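Local atomic coordinates of endoglucanase (Uncultured bacterium, PDB entry 3X17), a protein that probably hydrolyses internal beta-1,4-glucosidic bonds of cellulose, as a glycoside hydrolase family 9 endoglucanase. Residues Asn217-Pro220 with Asp221-Glu225; Trp228-Glu231 with Trp232-Arg235; Ala461-Ala464 with Gln465-Tyr468; Asn473-Ala476 with Lys477-Thr481; Gly429-His432 with Trp433-Lys437. One frame throughout, in Å; residues are numbered along the deposited sequence.

All five contacts are local ones in the family 9 catalytic region. Contacts 1 and 2 share helix 221-235: at its start a calcium ion in a largely buried contact joins loop and helix through carboxylate, amide and carbonyl oxygens, while the helix end is only partly buried and carries large aromatic and charged side chains. Contacts 3, 4 and 5 form a second group, with centres 13 to 15 Å apart, where Tyr-468 meets both Asn-473 and Asn-436, and Tyr-479 packs on Asn-436. Contact 3 is fully buried and mainly alanine and leucine; contact 4 is a loop folded round one asparagine amide; contact 5 is a turn into helix 435-452, and two of its touching residues, His-432 and Trp-433, are exposed.

Contact 1: residues Asn217-Pro220 with Asp221-Glu225; sequences NGVP and DILDE. With CA (calcium ion), chain D.
A calcium site is built into the start of helix 221-235, where Asn-217 and Val-219 of the preceding loop meet Asp-221 and Asp-224 of the first helical turn around one ion. The carbonyl oxygen of Val-219 makes the closest of these four bonds, O to calcium 2.3 Å. Asn-217 OD1 lies 2.5 Å from the metal, and Asp-224 OD2 binds it at 2.5 Å as well. Asp-221 OD1 is the fourth ligand here, while its OD2 accepts from Leu-210 N. The amide of Asn-217 works on both sides. Its CG sits between backbone N and carbonyl carbon (chi1 66°), which keeps OD1 near the chain, where it also accepts from Val-219 N at 2.8 Å and closes an Asx turn. Its ND2 donates to Asp-224 OD1 at 2.8 Å, within the amide's own plane but from above the carboxylate plane, so the two oxygens of Asp-224 are divided between amide and metal. Pro-220, the N-cap residue, offers its carbonyl O to both Leu-223 N (2.9 Å) and Asp-224 N. The proline ring lies alongside Leu-223, pointing the same way, Pro-220 CD to Leu-223 CD1 4.0 Å. Asp-207 and the carbonyl of Glu-214 complete the ion's shell. Leu-223 and Pro-220 pack on Tyr-198 of helix 184-200, and Ile-222 leans on helix 115-130 through Ala-124.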
loop_
_atom_site.group_PDB
_atom_site.type_symbol
_atom_site.label_atom_id
_atom_site.label_comp_id
_atom_site.label_asym_id
_atom_site.label_seq_id
_atom_site.Cartn_x
_atom_site.Cartn_y
_atom_site.Cartn_z
ATOM N N ASN A 217 -2.141 -18.063 -18.595
ATOM C CA ASN A 217 -3.544 -18.323 -18.868
ATOM C C ASN A 217 -4.165 -17.226 -19.729
ATOM O O ASN A 217 -5.374 -17.208 -19.929
ATOM C CB ASN A 217 -4.324 -18.406 -17.548
ATOM C CG ASN A 217 -4.348 -17.066 -16.808
ATOM O OD1 ASN A 217 -3.733 -16.090 -17.257
ATOM N ND2 ASN A 217 -5.030 -17.022 -15.672
ATOM N N GLY A 218 -3.356 -16.296 -20.222
ATOM C CA GLY A 218 -3.871 -15.239 -21.093
ATOM C C GLY A 218 -4.413 -14.010 -20.367
ATOM O O GLY A 218 -4.945 -13.097 -21.003
ATOM N N VAL A 219 -4.280 -13.989 -19.039
ATOM C CA VAL A 219 -4.781 -12.881 -18.215
ATOM C C VAL A 219 -3.588 -12.231 -17.460
ATOM O O VAL A 219 -2.752 -12.928 -16.884
ATOM C CB VAL A 219 -5.855 -13.399 -17.216
ATOM C CG1 VAL A 219 -6.426 -12.277 -16.357
ATOM C CG2 VAL A 219 -6.998 -14.173 -17.957
ATOM N N PRO A 220 -3.521 -10.892 -17.434
ATOM C CA PRO A 220 -2.433 -10.282 -16.666
ATOM C C PRO A 220 -2.370 -10.850 -15.258
ATOM O O PRO A 220 -3.407 -10.984 -14.612
ATOM C CB PRO A 220 -2.830 -8.803 -16.628
ATOM C CG PRO A 220 -3.621 -8.635 -17.934
ATOM C CD PRO A 220 -4.464 -9.884 -17.936
ATOM N N ASP A 221 -1.176 -11.226 -14.815
ATOM C CA ASP A 221 -0.987 -11.929 -13.555
ATOM C C ASP A 221 -1.517 -11.113 -12.381
ATOM O O ASP A 221 -2.004 -11.674 -11.418
ATOM C CB ASP A 221 0.501 -12.245 -13.334
ATOM C CG ASP A 221 0.957 -13.442 -14.134
ATOM O OD1 ASP A 221 0.132 -13.967 -14.900
ATOM O OD2 ASP A 221 2.137 -13.822 -14.040
ATOM N N ILE A 222 -1.363 -9.793 -12.433
ATOM C CA ILE A 222 -1.859 -8.937 -11.346
ATOM C C ILE A 222 -3.359 -9.170 -11.175
ATOM O O ILE A 222 -3.852 -9.218 -10.055
ATOM C CB ILE A 222 -1.587 -7.416 -11.585
ATOM C CG1 ILE A 222 -1.961 -6.581 -10.327
ATOM C CG2 ILE A 222 -2.409 -6.913 -12.749
ATOM C CD1 ILE A 222 -1.151 -6.924 -9.084
ATOM N N LEU A 223 -4.059 -9.461 -12.276
ATOM C CA LEU A 223 -5.498 -9.771 -12.215
ATOM C C LEU A 223 -5.787 -11.179 -11.694
ATOM O O LEU A 223 -6.706 -11.371 -10.918
ATOM C CB LEU A 223 -6.185 -9.560 -13.575
ATOM C CG LEU A 223 -6.113 -8.124 -14.116
ATOM C CD1 LEU A 223 -6.942 -7.981 -15.377
ATOM C CD2 LEU A 223 -6.533 -7.123 -13.050
ATOM N N ASP A 224 -4.940 -12.141 -12.024
ATOM C CA ASP A 224 -5.004 -13.430 -11.349
ATOM C C ASP A 224 -4.821 -13.270 -9.847
ATOM O O ASP A 224 -5.525 -13.908 -9.071
ATOM C CB ASP A 224 -3.979 -14.405 -11.905
ATOM C CG ASP A 224 -4.271 -14.784 -13.344
ATOM O OD1 ASP A 224 -5.445 -15.104 -13.670
ATOM O OD2 ASP A 224 -3.351 -14.629 -14.164
ATOM N N GLU A 225 -3.883 -12.423 -9.423
ATOM C CA GLU A 225 -3.680 -12.280 -7.983
ATOM C C GLU A 225 -4.929 -11.673 -7.345
ATOM O O GLU A 225 -5.421 -12.176 -6.334
ATOM C CB GLU A 225 -2.465 -11.425 -7.643
ATOM C CG GLU A 225 -2.094 -11.524 -6.141
ATOM C CD GLU A 225 -1.633 -12.940 -5.768
ATOM O OE1 GLU A 225 -0.863 -13.533 -6.564
ATOM O OE2 GLU A 225 -2.098 -13.476 -4.736
HETATM CA CA CA D . -1.896 -14.938 -16.112
#

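Contact 2: residues Trp228-Glu231 with Trp232-Arg235; sequences WGLE and WLFR
Arg-235 folds back over the helical turn that carries Glu-231: its guanidinium lays one face above the Glu-231 carbonyl, with Arg-235 NH1 3.6 Å from Glu-231 C. With the chain extended from CG to NE, this brings Arg-235 NH2 within 3.9 Å of Glu-231 CB. The carboxylate itself stays farther off, Glu-231 OE1 to Arg-235 NH2 4.5 Å, too long for a salt bridge. A water in the guanidinium plane is held by Arg-235 NH1 at 2.9 Å and donates to Trp-228 O at 2.8 Å, tying the arginine to a carbonyl whose backbone bond to Trp-232 N is weak. On the neighbouring residue, the Phe-234 ring sets one face over Leu-230 O. Leu-230 CD2 touches Leu-233 CD1 at 3.9 Å, the pair facing helices 184-200 and 272-288. Farther out, the two indole NE1 groups are fixed by carbonyls, Trp-228 by Gly-173 and Trp-232 by Ala-170, while Arg-131 makes a cation-pi contact with Trp-228. Phe-234 stacks on Trp-282. The backbone bonds, such as Leu-233 N to Gly-229 O at 3.2 Å, are those of an alpha helix, here the closing turns of what is probably one of the helices of the (alpha/alpha)6 barrel.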
loop_
_atom_site.group_PDB
_atom_site.type_symbol
_atom_site.label_atom_id
_atom_site.label_comp_id
_atom_site.label_asym_id
_atom_site.label_seq_id
_atom_site.Cartn_x
_atom_site.Cartn_y
_atom_site.Cartn_z
ATOM N N TRP A 228 -7.645 -14.155 -6.814
ATOM C CA TRP A 228 -7.444 -14.902 -5.586
ATOM C C TRP A 228 -8.105 -14.190 -4.407
ATOM O O TRP A 228 -8.827 -14.809 -3.635
ATOM C CB TRP A 228 -5.949 -15.098 -5.302
ATOM C CG TRP A 228 -5.657 -16.117 -4.202
ATOM C CD1 TRP A 228 -5.459 -15.863 -2.869
ATOM C CD2 TRP A 228 -5.551 -17.545 -4.357
ATOM N NE1 TRP A 228 -5.270 -17.040 -2.184
ATOM C CE2 TRP A 228 -5.319 -18.089 -3.073
ATOM C CE3 TRP A 228 -5.639 -18.414 -5.457
ATOM C CZ2 TRP A 228 -5.140 -19.460 -2.861
ATOM C CZ3 TRP A 228 -5.494 -19.797 -5.238
ATOM C CH2 TRP A 228 -5.258 -20.301 -3.953
ATOM N N GLY A 229 -7.866 -12.890 -4.263
ATOM C CA GLY A 229 -8.411 -12.180 -3.105
ATOM C C GLY A 229 -9.918 -12.097 -3.192
ATOM O O GLY A 229 -10.618 -12.294 -2.206
ATOM N N LEU A 230 -10.427 -11.822 -4.391
ATOM C CA LEU A 230 -11.857 -11.598 -4.571
ATOM C C LEU A 230 -12.663 -12.886 -4.408
ATOM O O LEU A 230 -13.816 -12.856 -3.937
ATOM C CB LEU A 230 -12.124 -11.009 -5.947
ATOM C CG LEU A 230 -11.504 -9.619 -6.175
ATOM C CD1 LEU A 230 -11.917 -9.174 -7.554
ATOM C CD2 LEU A 230 -12.058 -8.670 -5.107
ATOM N N GLU A 231 -12.072 -14.004 -4.844
ATOM C CA GLU A 231 -12.714 -15.318 -4.689
ATOM C C GLU A 231 -12.877 -15.734 -3.228
ATOM O O GLU A 231 -13.894 -16.333 -2.842
ATOM C CB GLU A 231 -11.978 -16.372 -5.511
ATOM C CG GLU A 231 -12.301 -16.193 -6.989
ATOM C CD GLU A 231 -11.733 -17.270 -7.908
ATOM O OE1 GLU A 231 -10.631 -17.790 -7.618
ATOM O OE2 GLU A 231 -12.343 -17.509 -8.989
ATOM N N TRP A 232 -11.944 -15.292 -2.400
ATOM C CA TRP A 232 -12.102 -15.409 -0.960
ATOM C C TRP A 232 -13.208 -14.550 -0.388
ATOM O O TRP A 232 -13.999 -15.022 0.417
ATOM C CB TRP A 232 -10.796 -15.125 -0.238
ATOM C CG TRP A 232 -10.964 -15.337 1.203
ATOM C CD1 TRP A 232 -11.222 -16.526 1.829
ATOM C CD2 TRP A 232 -11.034 -14.327 2.217
ATOM N NE1 TRP A 232 -11.369 -16.325 3.178
ATOM C CE2 TRP A 232 -11.313 -14.982 3.437
ATOM C CE3 TRP A 232 -10.804 -12.951 2.230
ATOM C CZ2 TRP A 232 -11.406 -14.305 4.639
ATOM C CZ3 TRP A 232 -10.907 -12.270 3.438
ATOM C CH2 TRP A 232 -11.223 -12.951 4.618
ATOM N N LEU A 233 -13.300 -13.295 -0.834
ATOM C CA LEU A 233 -14.488 -12.478 -0.568
ATOM C C LEU A 233 -15.832 -13.164 -0.883
ATOM O O LEU A 233 -16.785 -13.036 -0.102
ATOM C CB LEU A 233 -14.408 -11.110 -1.280
ATOM C CG LEU A 233 -13.274 -10.148 -0.886
ATOM C CD1 LEU A 233 -13.528 -8.726 -1.454
ATOM C CD2 LEU A 233 -13.044 -10.095 0.670
ATOM N N PHE A 234 -15.948 -13.816 -2.049
ATOM C CA PHE A 234 -17.151 -14.589 -2.350
ATOM C C PHE A 234 -17.477 -15.570 -1.202
ATOM O O PHE A 234 -18.631 -15.675 -0.783
ATOM C CB PHE A 234 -17.031 -15.378 -3.673
ATOM C CG PHE A 234 -16.947 -14.510 -4.907
ATOM C CD1 PHE A 234 -17.716 -13.348 -5.029
ATOM C CD2 PHE A 234 -16.162 -14.911 -5.987
ATOM C CE1 PHE A 234 -17.612 -12.545 -6.172
ATOM C CE2 PHE A 234 -16.139 -14.170 -7.177
ATOM C CZ PHE A 234 -16.846 -12.975 -7.261
ATOM N N ARG A 235 -16.466 -16.281 -0.704
ATOM C CA ARG A 235 -16.705 -17.317 0.326
ATOM C C ARG A 235 -17.100 -16.652 1.644
ATOM O O ARG A 235 -17.651 -17.308 2.532
ATOM C CB ARG A 235 -15.473 -18.212 0.502
ATOM C CG ARG A 235 -14.962 -18.882 -0.810
ATOM C CD ARG A 235 -13.605 -19.597 -0.623
ATOM N NE ARG A 235 -13.066 -20.028 -1.913
ATOM C CZ ARG A 235 -12.005 -19.495 -2.551
ATOM N NH1 ARG A 235 -11.145 -18.662 -1.949
ATOM N NH2 ARG A 235 -11.737 -19.896 -3.783
HETATM O O HOH W 1 -8.649 -17.432 -2.645
#

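Contact 3: residues Ala461-Ala464 with Gln465-Tyr468; sequences AALA and QLDY
Gln-465 reaches back to Ala-461 within helix 456-469, one of the helices of the family 9 catalytic domain, and all eight residues of these two turns are buried. The backbone hydrogen bonds come first. Asp-467 N meets Leu-463 O at 3.0 Å, and Tyr-468 N meets Ala-464 O at 3.0 Å, both reaching four residues back as in an alpha helix. At Gln-465 the spacing tightens: its N bonds Ala-462 O, three residues back, at 2.9 Å. Apolar packing is supplied by the two leucines, Leu-463 CD1 standing 4.2 Å from Leu-466 CD1. The alanines pack on helix 435-452, Ala-461 on Leu-446 and Ala-462 on Leu-447. Leu-463 and Leu-466 instead face Phe-556 of helix 543-558 and Tyr-116. The charged group of the contact, Asp-467, brings OD2 to 4.0 Å from Leu-463 CG, but its oxygens are engaged by amides of the N-terminal part of the chain, OD2 by Gln-32 and OD1 by Asn-21, which joins this helix to the Ig-like region. The last kind is a side-chain bond to the backbone. Gln-465 is bent at chi2 (-40°), turning its amide back along the helix; NE2 donates to Gly-423 O and also to Ala-461 O, at 3.0 Å and nearly in line with that C=O.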
loop_
_atom_site.group_PDB
_atom_site.type_symbol
_atom_site.label_atom_id
_atom_site.label_comp_id
_atom_site.label_asym_id
_atom_site.label_seq_id
_atom_site.Cartn_x
_atom_site.Cartn_y
_atom_site.Cartn_z
ATOM N N ALA A 461 6.594 14.754 -6.680
ATOM C CA ALA A 461 6.257 14.536 -5.284
ATOM C C ALA A 461 5.848 13.087 -5.036
ATOM O O ALA A 461 6.132 12.552 -3.982
ATOM C CB ALA A 461 5.161 15.505 -4.811
ATOM N N ALA A 462 5.140 12.474 -5.985
ATOM C CA ALA A 462 4.785 11.067 -5.883
ATOM C C ALA A 462 6.044 10.202 -5.943
ATOM O O ALA A 462 6.213 9.271 -5.140
ATOM C CB ALA A 462 3.813 10.674 -7.005
ATOM N N LEU A 463 6.931 10.487 -6.889
ATOM C CA LEU A 463 8.176 9.714 -6.987
ATOM C C LEU A 463 8.924 9.764 -5.662
ATOM O O LEU A 463 9.533 8.775 -5.234
ATOM C CB LEU A 463 9.094 10.258 -8.087
ATOM C CG LEU A 463 10.466 9.592 -8.225
ATOM C CD1 LEU A 463 10.285 8.059 -8.478
ATOM C CD2 LEU A 463 11.195 10.215 -9.422
ATOM N N ALA A 464 8.879 10.925 -5.028
ATOM C CA ALA A 464 9.591 11.140 -3.772
ATOM C C ALA A 464 9.104 10.178 -2.669
ATOM O O ALA A 464 9.798 9.982 -1.651
ATOM C CB ALA A 464 9.417 12.589 -3.329
ATOM N N GLN A 465 7.913 9.613 -2.843
ATOM C CA GLN A 465 7.400 8.643 -1.848
ATOM C C GLN A 465 8.016 7.255 -2.040
ATOM O O GLN A 465 8.345 6.569 -1.061
ATOM C CB GLN A 465 5.873 8.540 -1.900
ATOM C CG GLN A 465 5.203 9.865 -1.722
ATOM C CD GLN A 465 5.894 10.702 -0.666
ATOM O OE1 GLN A 465 6.174 10.211 0.449
ATOM N NE2 GLN A 465 6.205 11.977 -1.009
ATOM N N LEU A 466 8.235 6.884 -3.298
ATOM C CA LEU A 466 9.096 5.749 -3.594
ATOM C C LEU A 466 10.536 5.952 -3.114
ATOM O O LEU A 466 11.086 5.068 -2.469
ATOM C CB LEU A 466 9.051 5.389 -5.073
ATOM C CG LEU A 466 7.713 4.912 -5.639
ATOM C CD1 LEU A 466 7.756 4.933 -7.155
ATOM C CD2 LEU A 466 7.459 3.465 -5.198
ATOM N N ASP A 467 11.157 7.089 -3.425
ATOM C CA ASP A 467 12.527 7.336 -2.940
ATOM C C ASP A 467 12.594 7.193 -1.428
ATOM O O ASP A 467 13.587 6.705 -0.891
ATOM C CB ASP A 467 13.075 8.728 -3.336
ATOM C CG ASP A 467 13.194 8.924 -4.868
ATOM O OD1 ASP A 467 13.407 7.935 -5.633
ATOM O OD2 ASP A 467 13.149 10.099 -5.297
ATOM N N TYR A 468 11.577 7.715 -0.755
ATOM C CA TYR A 468 11.566 7.764 0.697
ATOM C C TYR A 468 11.488 6.366 1.331
ATOM O O TYR A 468 12.291 6.041 2.214
ATOM C CB TYR A 468 10.425 8.643 1.209
ATOM C CG TYR A 468 10.180 8.484 2.696
ATOM C CD1 TYR A 468 10.927 9.210 3.626
ATOM C CD2 TYR A 468 9.127 7.704 3.170
ATOM C CE1 TYR A 468 10.693 9.064 4.995
ATOM C CE2 TYR A 468 8.859 7.604 4.527
ATOM C CZ TYR A 468 9.660 8.263 5.436
ATOM O OH TYR A 468 9.432 8.104 6.792
#

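Contact 4: residues Asn473-Ala476 with Lys477-Thr481; sequences NPLA and KSYVT
A type I beta turn runs from Asn-473 to Ala-476, closed by Ala-476 N on Asn-473 O at 2.9 Å; Ala-476 turns with positive phi, and Lys-477 and Ser-478 then run extended. Asn-473 spans the junction with its side-chain amide. OD1 receives Lys-477 N at 3.0 Å along an almost straight N-H (173°), and takes a weak bond from Leu-475 N as well. ND2 donates to Lys-477 O at 2.7 Å, lying in both the amide and the carbonyl plane and meeting a lone pair of that oxygen. The amide thus grips N and O of a single residue, and chi1 of 62° is what turns it inward over the turn. ND2 also comes within 3.5 Å of Tyr-479 CE2, with amide and ring planes 41° apart, and has a second acceptor in Tyr-468 O. Leu-475 crosses the end of the tyrosine at about a right angle, Leu-475 CD1 to Tyr-479 OH 3.6 Å. One face of the same ring carries Lys-477 CB, while Tyr-529 meets the ring edge-to-face. Lys-477 NZ bonds Pro-487 O and forms a salt bridge with Asp-531. A buried amide and the N and O of Lys-477 therefore satisfy one another at the exit of the turn.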
loop_
_atom_site.group_PDB
_atom_site.type_symbol
_atom_site.label_atom_id
_atom_site.label_comp_id
_atom_site.label_asym_id
_atom_site.label_seq_id
_atom_site.Cartn_x
_atom_site.Cartn_y
_atom_site.Cartn_z
ATOM N N ASN A 473 15.547 8.776 3.655
ATOM C CA ASN A 473 14.918 8.991 4.959
ATOM C C ASN A 473 16.016 9.008 6.031
ATOM O O ASN A 473 17.147 8.595 5.770
ATOM C CB ASN A 473 13.888 7.888 5.238
ATOM C CG ASN A 473 14.518 6.497 5.294
ATOM O OD1 ASN A 473 15.415 6.248 6.101
ATOM N ND2 ASN A 473 14.098 5.606 4.386
ATOM N N PRO A 474 15.715 9.532 7.223
ATOM C CA PRO A 474 16.869 9.846 8.062
ATOM C C PRO A 474 17.570 8.598 8.595
ATOM O O PRO A 474 18.631 8.714 9.193
ATOM C CB PRO A 474 16.257 10.632 9.228
ATOM C CG PRO A 474 14.781 10.435 9.116
ATOM C CD PRO A 474 14.497 10.218 7.682
ATOM N N LEU A 475 16.936 7.425 8.450
ATOM C CA LEU A 475 17.527 6.149 8.910
ATOM C C LEU A 475 18.252 5.433 7.775
ATOM O O LEU A 475 18.784 4.340 7.954
ATOM C CB LEU A 475 16.440 5.239 9.486
ATOM C CG LEU A 475 15.712 5.840 10.689
ATOM C CD1 LEU A 475 14.582 4.930 11.116
ATOM C CD2 LEU A 475 16.680 6.203 11.877
ATOM N N ALA A 476 18.236 6.032 6.583
ATOM C CA ALA A 476 18.881 5.427 5.446
ATOM C C ALA A 476 18.377 3.991 5.266
ATOM O O ALA A 476 19.170 3.067 4.999
ATOM C CB ALA A 476 20.415 5.447 5.643
ATOM N N LYS A 477 17.078 3.802 5.494
ATOM C CA LYS A 477 16.487 2.457 5.560
ATOM C C LYS A 477 15.649 2.204 4.324
ATOM O O LYS A 477 14.810 3.038 3.951
ATOM C CB LYS A 477 15.577 2.346 6.781
ATOM C CG LYS A 477 15.109 0.900 7.113
ATOM C CD LYS A 477 16.226 0.089 7.789
ATOM C CE LYS A 477 15.850 -1.401 7.942
ATOM N NZ LYS A 477 17.071 -2.304 8.065
ATOM N N SER A 478 15.762 1.012 3.764
ATOM C CA SER A 478 14.748 0.559 2.792
ATOM C C SER A 478 13.662 -0.143 3.585
ATOM O O SER A 478 13.975 -1.006 4.412
ATOM C CB SER A 478 15.348 -0.445 1.819
ATOM O OG SER A 478 14.314 -1.182 1.155
ATOM N N TYR A 479 12.411 0.270 3.408
ATOM C CA TYR A 479 11.337 -0.322 4.193
ATOM C C TYR A 479 10.687 -1.484 3.460
ATOM O O TYR A 479 9.665 -1.989 3.897
ATOM C CB TYR A 479 10.292 0.736 4.568
ATOM C CG TYR A 479 10.809 1.761 5.595
ATOM C CD1 TYR A 479 11.116 1.383 6.914
ATOM C CD2 TYR A 479 11.061 3.081 5.221
ATOM C CE1 TYR A 479 11.587 2.326 7.863
ATOM C CE2 TYR A 479 11.528 4.038 6.159
ATOM C CZ TYR A 479 11.802 3.642 7.469
ATOM O OH TYR A 479 12.266 4.580 8.367
ATOM N N VAL A 480 11.266 -1.893 2.327
ATOM C CA VAL A 480 10.703 -2.996 1.568
ATOM C C VAL A 480 11.638 -4.190 1.611
ATOM O O VAL A 480 12.808 -4.090 1.230
ATOM C CB VAL A 480 10.422 -2.638 0.091
ATOM C CG1 VAL A 480 9.759 -3.836 -0.602
ATOM C CG2 VAL A 480 9.524 -1.429 -0.012
ATOM N N THR A 481 11.124 -5.329 2.048
ATOM C CA THR A 481 11.991 -6.496 2.243
ATOM C C THR A 481 12.616 -6.920 0.939
ATOM O O THR A 481 11.946 -6.904 -0.110
ATOM C CB THR A 481 11.222 -7.683 2.828
ATOM O OG1 THR A 481 10.136 -8.027 1.965
ATOM C CG2 THR A 481 10.660 -7.312 4.181
#

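Contact 5: residues Gly429-His432 with Trp433-Lys437; sequences GSFH and WGSNK
His-432 to Ser-435 form a type II beta turn whose closing bond, Ser-435 N to His-432 O, is 2.9 Å long but weak, its N-H bent to 124°. Gly-434 takes the third place of the turn with a positive phi, a conformation that favours glycine. Ser-435 CB packs against the carbonyl that its own N meets, 3.3 Å from His-432 O. Ser-435 also comes up to the edge of the Phe-431 ring, where Ser-435 OG lies near the ring plane and 3.9 Å from Phe-431 CD2. With OG placed between the backbone N and the carbonyl carbon (chi1 75°), the serine hydroxyl bonds Pro-511 O; the phenyl edge is thus a neighbour in packing, and the polar partner is that carbonyl. The turn delivers the chain into helix 435-452 of the catalytic domain, with Gly-434 as N-cap residue and Lys-437 N making a weak bond to Gly-434 O at 2.8 Å. Loop and helix start are both fastened to the chain around residues 508 to 513: Phe-431 N meets Asp-513 OD2, and Asn-436 ND2 meets Val-508 O. Phe-431 and Asn-436 also share a neighbour, Tyr-468 of helix 456-469. The His-432 and Trp-433 rings part company. The His-432 imidazole folds back along its own loop, with Ser-430 O 3.3 Å above the ring plane, offset toward the rim, and is exposed. Trp-433 carries its CG anti to the backbone N (chi1 -162°), which swings the indole away from the turn toward Gln-516 of a loop and Tyr-545 of helix 543-558.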
loop_
_atom_site.group_PDB
_atom_site.type_symbol
_atom_site.label_atom_id
_atom_site.label_comp_id
_atom_site.label_asym_id
_atom_site.label_seq_id
_atom_site.Cartn_x
_atom_site.Cartn_y
_atom_site.Cartn_z
ATOM N N GLY A 429 4.790 14.402 15.011
ATOM C CA GLY A 429 3.551 14.359 15.776
ATOM C C GLY A 429 2.455 13.619 15.030
ATOM O O GLY A 429 1.432 13.258 15.621
ATOM N N SER A 430 2.645 13.371 13.736
ATOM C CA SER A 430 1.576 12.705 12.985
ATOM C C SER A 430 1.980 11.369 12.376
ATOM O O SER A 430 1.293 10.870 11.480
ATOM C CB SER A 430 0.985 13.623 11.898
ATOM O OG SER A 430 0.108 14.578 12.468
ATOM N N PHE A 431 3.114 10.821 12.804
ATOM C CA PHE A 431 3.523 9.488 12.340
ATOM C C PHE A 431 2.765 8.394 13.078
ATOM O O PHE A 431 2.977 8.177 14.259
ATOM C CB PHE A 431 5.033 9.291 12.508
ATOM C CG PHE A 431 5.853 10.046 11.500
ATOM C CD1 PHE A 431 6.066 11.418 11.645
ATOM C CD2 PHE A 431 6.273 9.433 10.335
ATOM C CE1 PHE A 431 6.766 12.148 10.681
ATOM C CE2 PHE A 431 7.020 10.142 9.371
ATOM C CZ PHE A 431 7.281 11.489 9.551
ATOM N N HIS A 432 1.865 7.725 12.372
ATOM C CA HIS A 432 1.067 6.664 12.954
ATOM C C HIS A 432 1.489 5.301 12.399
ATOM O O HIS A 432 2.247 5.196 11.434
ATOM C CB HIS A 432 -0.431 6.887 12.679
ATOM C CG HIS A 432 -0.922 8.254 13.055
ATOM N ND1 HIS A 432 -1.451 9.139 12.135
ATOM C CD2 HIS A 432 -0.898 8.912 14.238
ATOM C CE1 HIS A 432 -1.758 10.271 12.744
ATOM N NE2 HIS A 432 -1.422 10.162 14.018
ATOM N N TRP A 433 0.918 4.265 12.983
ATOM C CA TRP A 433 1.090 2.898 12.521
ATOM C C TRP A 433 0.704 2.813 11.038
ATOM O O TRP A 433 -0.414 3.103 10.693
ATOM C CB TRP A 433 0.116 2.040 13.318
ATOM C CG TRP A 433 0.377 0.593 13.322
ATOM C CD1 TRP A 433 1.027 -0.134 12.376
ATOM C CD2 TRP A 433 -0.142 -0.344 14.268
ATOM N NE1 TRP A 433 0.990 -1.478 12.704
ATOM C CE2 TRP A 433 0.287 -1.623 13.871
ATOM C CE3 TRP A 433 -0.942 -0.221 15.410
ATOM C CZ2 TRP A 433 -0.016 -2.771 14.601
ATOM C CZ3 TRP A 433 -1.237 -1.367 16.142
ATOM C CH2 TRP A 433 -0.800 -2.626 15.713
ATOM N N GLY A 434 1.634 2.429 10.172
ATOM C CA GLY A 434 1.394 2.431 8.728
ATOM C C GLY A 434 1.758 3.743 8.035
ATOM O O GLY A 434 1.314 4.009 6.909
ATOM N N SER A 435 2.599 4.553 8.668
ATOM C CA SER A 435 3.016 5.798 8.059
ATOM C C SER A 435 3.566 5.644 6.632
ATOM O O SER A 435 3.312 6.483 5.783
ATOM C CB SER A 435 4.001 6.551 8.958
ATOM O OG SER A 435 5.265 5.931 8.898
ATOM N N ASN A 436 4.320 4.583 6.370
ATOM C CA ASN A 436 4.759 4.322 5.009
ATOM C C ASN A 436 3.604 4.197 4.020
ATOM O O ASN A 436 3.632 4.747 2.919
ATOM C CB ASN A 436 5.608 3.062 4.970
ATOM C CG ASN A 436 6.984 3.278 5.574
ATOM O OD1 ASN A 436 7.367 4.410 5.866
ATOM N ND2 ASN A 436 7.730 2.201 5.761
ATOM N N LYS A 437 2.571 3.477 4.418
ATOM C CA LYS A 437 1.422 3.287 3.555
ATOM C C LYS A 437 0.744 4.638 3.275
ATOM O O LYS A 437 0.373 4.960 2.133
ATOM C CB LYS A 437 0.446 2.304 4.211
ATOM C CG LYS A 437 -0.851 2.067 3.415
ATOM C CD LYS A 437 -1.887 3.086 3.781
ATOM C CE LYS A 437 -2.294 2.947 5.265
ATOM N NZ LYS A 437 -3.765 3.307 5.440
#